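Local coordinates for protein rubber oxygenase (Streptomyces sp., PDB 5O1L) that cleaves the double bonds of poly(cis-1,4-isoprene) in natural and synthetic rubber by adding dioxygen, using one non-covalently bound b-type heme per subunit, at residues A[179-182]-A[187-190]; A[121-126]-A[255-260]. One frame throughout, in Å; residues are numbered along the deposited sequence. Where two conformers were deposited one is given.

Overall arrangement
Both contacts are buried and lie at a similar depth, about 15 Å from the centre of this all-helical, single-chain oxygenase, with their own centres about 14 Å apart. Contact 1 is local: a turn (179-182) folds onto the start of helix 187-204, which carries the presumed axial heme ligand H198 further on. Contact 2 is long-range, setting helix 113-125 against helix 251-267, and contact 1 is nested within the chain it encloses. The two helices of contact 2 also flank contact 1, where Y181 packs on L116 and V263. Contact 1 combines a backbone hydrogen bond with a CH-pi contact; contact 2 has no hydrogen bond across it and rests mainly on an oblique pair of aromatic rings.

Contact 1: residues A[179-182]-A[187-190]; sequences DAYL and MIVT
A buried turn-to-helix contact joins A180 and Y181, in the loop after helix 161-169, to M187 and I188 in the first turn of helix 187-204. A type I beta turn from D179 to L182 brings the carbonyl of A180 up to the helix start, where M187 N donates to A180 O at 2.9 Å. The N-H lies in the carbonyl plane on a lone pair, and the bond is moderately bent, 150° at the hydrogen. N85 ND2 gives A180 O a second donor and N85 OD1 accepts from I188 N, so one asparagine side chain ties the turn to the helix start.

The two CB atoms of A180 and M187 meet at 3.7 Å. Beyond this pair, the side chains of Y181 and M187 run side by side in the same direction. M187 CB lies over one face of the Y181 ring, 4.2 Å from its centroid, a CH-pi contact displaced toward the rim. With CG anti to the backbone N (chi1 -171°), M187 sets that carbon beside the phenol, 3.5 Å from Y181 OH, before its chain bends away at chi2 and chi3. I188 approaches from another side: its CG1 sits at the ring edge, 3.8 Å from Y181 CD1. The phenol is thus bordered on a face and an edge, while its hydroxyl is hydrogen-bonded to S264 OG.

The M187 side chain lies about 6 Å from the heme, near the cofactor but not touching it. Y181 also rests on L116 of helix 113-125 and V263 of helix 251-267, and I188 reaches M267 of that second helix.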
loop_
_atom_site.group_PDB
_atom_site.type_symbol
_atom_site.label_atom_id
_atom_site.label_comp_id
_atom_site.label_asym_id
_atom_site.label_seq_id
_atom_site.Cartn_x
_atom_site.Cartn_y
_atom_site.Cartn_z
ATOM N N ASP A 179 2.482 -14.019 8.702
ATOM C CA ASP A 179 3.129 -13.942 9.983
ATOM C C ASP A 179 3.384 -12.530 10.475
ATOM O O ASP A 179 4.232 -12.283 11.350
ATOM C CB ASP A 179 4.512 -14.640 9.860
ATOM C CG ASP A 179 4.442 -16.033 9.243
ATOM O OD1 ASP A 179 3.995 -16.859 10.007
ATOM O OD2 ASP A 179 4.666 -16.167 8.066
ATOM N N ALA A 180 2.715 -11.562 9.833
ATOM C CA ALA A 180 3.115 -10.149 9.904
ATOM C C ALA A 180 3.530 -9.691 11.278
ATOM O O ALA A 180 4.641 -9.104 11.416
ATOM C CB ALA A 180 2.000 -9.269 9.372
ATOM N N TYR A 181 2.716 -9.888 12.291
ATOM C CA TYR A 181 2.946 -9.369 13.601
ATOM C C TYR A 181 3.311 -10.424 14.637
ATOM O O TYR A 181 3.374 -10.123 15.831
ATOM C CB TYR A 181 1.753 -8.473 14.083
ATOM C CG TYR A 181 1.634 -7.212 13.255
ATOM C CD1 TYR A 181 2.509 -6.193 13.452
ATOM C CD2 TYR A 181 0.715 -7.078 12.234
ATOM C CE1 TYR A 181 2.511 -5.004 12.702
ATOM C CE2 TYR A 181 0.673 -5.857 11.489
ATOM C CZ TYR A 181 1.602 -4.850 11.742
ATOM O OH TYR A 181 1.528 -3.691 11.003
ATOM N N LEU A 182 3.692 -11.611 14.178
ATOM C CA LEU A 182 4.175 -12.671 15.094
ATOM C C LEU A 182 5.627 -12.445 15.419
ATOM O O LEU A 182 6.320 -11.765 14.719
ATOM C CB LEU A 182 3.929 -14.005 14.419
ATOM C CG LEU A 182 2.493 -14.356 14.043
ATOM C CD1 LEU A 182 2.454 -15.718 13.329
ATOM C CD2 LEU A 182 1.571 -14.282 15.263
ATOM N N MET A 187 6.705 -7.599 9.947
ATOM C CA MET A 187 6.062 -6.353 9.617
ATOM C C MET A 187 6.406 -5.230 10.523
ATOM O O MET A 187 6.359 -4.050 10.091
ATOM C CB MET A 187 4.510 -6.509 9.465
ATOM C CG MET A 187 3.766 -5.316 8.911
ATOM S SD MET A 187 4.313 -4.943 7.222
ATOM C CE MET A 187 4.425 -3.178 7.300
ATOM N N ILE A 188 6.752 -5.469 11.784
ATOM C CA ILE A 188 7.205 -4.338 12.594
ATOM C C ILE A 188 8.521 -3.762 12.068
ATOM O O ILE A 188 8.669 -2.565 11.945
ATOM C CB ILE A 188 7.383 -4.777 14.028
ATOM C CG1 ILE A 188 6.025 -5.233 14.608
ATOM C CG2 ILE A 188 8.008 -3.615 14.837
ATOM C CD1 ILE A 188 6.098 -5.868 15.972
ATOM N N VAL A 189 9.426 -4.662 11.723
ATOM C CA VAL A 189 10.687 -4.281 11.082
ATOM C C VAL A 189 10.429 -3.469 9.819
ATOM O O VAL A 189 10.966 -2.365 9.687
ATOM C CB VAL A 189 11.540 -5.491 10.817
ATOM C CG1 VAL A 189 12.802 -5.106 10.110
ATOM C CG2 VAL A 189 11.791 -6.231 12.127
ATOM N N THR A 190 9.561 -3.978 8.933
ATOM C CA THR A 190 9.273 -3.302 7.679
ATOM C C THR A 190 8.637 -1.967 7.949
ATOM O O THR A 190 8.959 -0.987 7.322
ATOM C CB THR A 190 8.318 -4.177 6.856
ATOM O OG1 THR A 190 9.090 -5.327 6.502
ATOM C CG2 THR A 190 7.810 -3.438 5.607
#

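Contact 2: residues A[121-126]-A[255-260]; sequences QFSKTK and EAYLHV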
loop_
_atom_site.group_PDB
_atom_site.type_symbol
_atom_site.label_atom_id
_atom_site.label_comp_id
_atom_site.label_asym_id
_atom_site.label_seq_id
_atom_site.Cartn_x
_atom_site.Cartn_y
_atom_site.Cartn_z
ATOM N N GLN A 121 -4.824 -14.693 8.426
ATOM C CA GLN A 121 -5.417 -15.921 7.869
ATOM C C GLN A 121 -6.391 -15.638 6.739
ATOM O O GLN A 121 -6.387 -16.312 5.702
ATOM C CB GLN A 121 -6.067 -16.762 8.928
ATOM C CG GLN A 121 -5.092 -17.403 9.872
ATOM C CD GLN A 121 -4.209 -18.517 9.245
ATOM O OE1 GLN A 121 -4.495 -19.111 8.186
ATOM N NE2 GLN A 121 -3.119 -18.778 9.902
ATOM N N PHE A 122 -7.197 -14.597 6.885
ATOM C CA PHE A 122 -8.130 -14.229 5.839
ATOM C C PHE A 122 -7.409 -13.858 4.565
ATOM O O PHE A 122 -7.790 -14.258 3.457
ATOM C CB PHE A 122 -8.960 -12.997 6.353
ATOM C CG PHE A 122 -9.782 -12.305 5.333
ATOM C CD1 PHE A 122 -10.915 -12.899 4.769
ATOM C CD2 PHE A 122 -9.353 -11.083 4.832
ATOM C CE1 PHE A 122 -11.645 -12.202 3.854
ATOM C CE2 PHE A 122 -10.087 -10.423 3.846
ATOM C CZ PHE A 122 -11.263 -10.995 3.374
ATOM N N SER A 123 -6.360 -13.059 4.680
ATOM C CA SER A 123 -5.564 -12.608 3.547
ATOM C C SER A 123 -4.977 -13.785 2.789
ATOM O O SER A 123 -4.927 -13.778 1.567
ATOM C CB SER A 123 -4.507 -11.623 4.034
ATOM O OG SER A 123 -5.092 -10.368 4.398
ATOM N N LYS A 124 -4.525 -14.778 3.505
ATOM C CA LYS A 124 -4.026 -16.010 2.883
ATOM C C LYS A 124 -5.124 -16.778 2.213
ATOM O O LYS A 124 -5.003 -17.146 1.050
ATOM C CB LYS A 124 -3.341 -16.842 3.957
ATOM C CG LYS A 124 -2.827 -18.211 3.477
ATOM C CD LYS A 124 -1.470 -18.128 2.764
ATOM C CE LYS A 124 -0.878 -19.551 2.797
ATOM N NZ LYS A 124 0.145 -19.823 1.767
ATOM N N THR A 125 -6.264 -16.985 2.879
ATOM C CA THR A 125 -7.388 -17.721 2.286
ATOM C C THR A 125 -7.845 -17.115 1.008
ATOM O O THR A 125 -8.187 -17.780 0.057
ATOM C CB THR A 125 -8.532 -17.761 3.291
ATOM O OG1 THR A 125 -8.047 -18.417 4.493
ATOM C CG2 THR A 125 -9.726 -18.495 2.799
ATOM N N LYS A 126 -7.874 -15.788 0.978
ATOM C CA LYS A 126 -8.345 -15.028 -0.178
ATOM C C LYS A 126 -7.189 -14.496 -0.997
ATOM O O LYS A 126 -7.325 -13.519 -1.760
ATOM C CB LYS A 126 -9.269 -13.879 0.260
ATOM C CG LYS A 126 -10.403 -14.303 1.155
ATOM C CD LYS A 126 -11.254 -15.399 0.685
ATOM C CE LYS A 126 -12.427 -15.561 1.621
ATOM N NZ LYS A 126 -13.173 -16.760 1.247
ATOM N N GLU A 255 -13.700 -7.203 9.728
ATOM C CA GLU A 255 -13.199 -6.419 10.869
ATOM C C GLU A 255 -11.743 -6.722 11.163
ATOM O O GLU A 255 -10.984 -5.823 11.528
ATOM C CB GLU A 255 -14.030 -6.657 12.088
ATOM C CG GLU A 255 -15.394 -6.057 11.938
ATOM C CD GLU A 255 -15.460 -4.611 11.708
ATOM O OE1 GLU A 255 -14.733 -3.885 12.470
ATOM O OE2 GLU A 255 -16.279 -4.185 10.851
ATOM N N ALA A 256 -11.333 -7.971 11.007
ATOM C CA ALA A 256 -9.945 -8.338 11.268
ATOM C C ALA A 256 -9.027 -7.765 10.218
ATOM O O ALA A 256 -7.932 -7.286 10.542
ATOM C CB ALA A 256 -9.832 -9.841 11.292
ATOM N N TYR A 257 -9.459 -7.781 8.960
ATOM C CA TYR A 257 -8.700 -7.140 7.887
ATOM C C TYR A 257 -8.541 -5.644 8.140
ATOM O O TYR A 257 -7.423 -5.080 8.018
ATOM C CB TYR A 257 -9.361 -7.413 6.513
ATOM C CG TYR A 257 -8.674 -6.822 5.322
ATOM C CD1 TYR A 257 -7.631 -7.457 4.764
ATOM C CD2 TYR A 257 -9.055 -5.636 4.768
ATOM C CE1 TYR A 257 -7.014 -6.925 3.643
ATOM C CE2 TYR A 257 -8.453 -5.099 3.650
ATOM C CZ TYR A 257 -7.408 -5.752 3.118
ATOM O OH TYR A 257 -6.741 -5.175 2.008
ATOM N N LEU A 258 -9.593 -4.936 8.504
ATOM C CA LEU A 258 -9.475 -3.549 8.884
ATOM C C LEU A 258 -8.464 -3.351 10.007
ATOM O O LEU A 258 -7.632 -2.452 9.943
ATOM C CB LEU A 258 -10.827 -2.998 9.322
ATOM C CG LEU A 258 -10.825 -1.545 9.825
ATOM C CD1 LEU A 258 -10.379 -0.559 8.776
ATOM C CD2 LEU A 258 -12.255 -1.227 10.243
ATOM N N HIS A 259 -8.529 -4.195 11.001
ATOM C CA HIS A 259 -7.613 -4.101 12.157
ATOM C C HIS A 259 -6.178 -4.221 11.742
ATOM O O HIS A 259 -5.322 -3.458 12.208
ATOM C CB HIS A 259 -8.007 -5.089 13.228
ATOM C CG HIS A 259 -7.330 -4.865 14.535
ATOM N ND1 HIS A 259 -7.563 -3.717 15.270
ATOM C CD2 HIS A 259 -6.418 -5.570 15.222
ATOM C CE1 HIS A 259 -6.790 -3.765 16.373
ATOM N NE2 HIS A 259 -6.138 -4.875 16.388
ATOM N N VAL A 260 -5.872 -5.183 10.883
ATOM C CA VAL A 260 -4.488 -5.262 10.348
ATOM C C VAL A 260 -4.071 -3.952 9.744
ATOM O O VAL A 260 -2.933 -3.481 9.984
ATOM C CB VAL A 260 -4.372 -6.412 9.348
ATOM C CG1 VAL A 260 -3.046 -6.384 8.610
ATOM C CG2 VAL A 260 -4.594 -7.758 9.947
#
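F122 and Y257 face each other across a helix-helix contact, their CA atoms 7.4 Å apart, the nearest backbone approach between 121-126 and 255-260. Both segments are helical: 121-125 is the last part of helix 113-125, with K126 leaving helical geometry, and 255-260 lies within helix 251-267. This is plain helix packing in the all-helical fold, away from the annotated heme site, and no hydrogen bond crosses it; 255-260 belongs to the catalytic domain of the Lcp/mpaB family, in the globin clan.

F122 and Y257 carry the contact, with S123 beside them in one conformer. F122 extends with CG anti to its own N (chi1 168°), which carries CD2 and CE2 against CB and CD1 of Y257; CD2 lies 4.0 Å from Y257 CB. The rings are steeply inclined, planes at 72° and centroids 5.9 Å apart, in an oblique pairing. F122 also packs on M242 of helix 224-244. Replacing F122 with an alanine would probably open a gap beside Y257 CB and CD1 and take away the packing on M242 as well.

Y257 has its polar end fixed elsewhere, since its OH is hydrogen-bonded to Y134 OH, and its ring also meets W261. The approach of S123 OG to this ring is doubtful, as the serine has an alternative conformer. Y257 CD1 sits at the edge of the F122 ring, in its plane, 4.0 Å from F122 CE2.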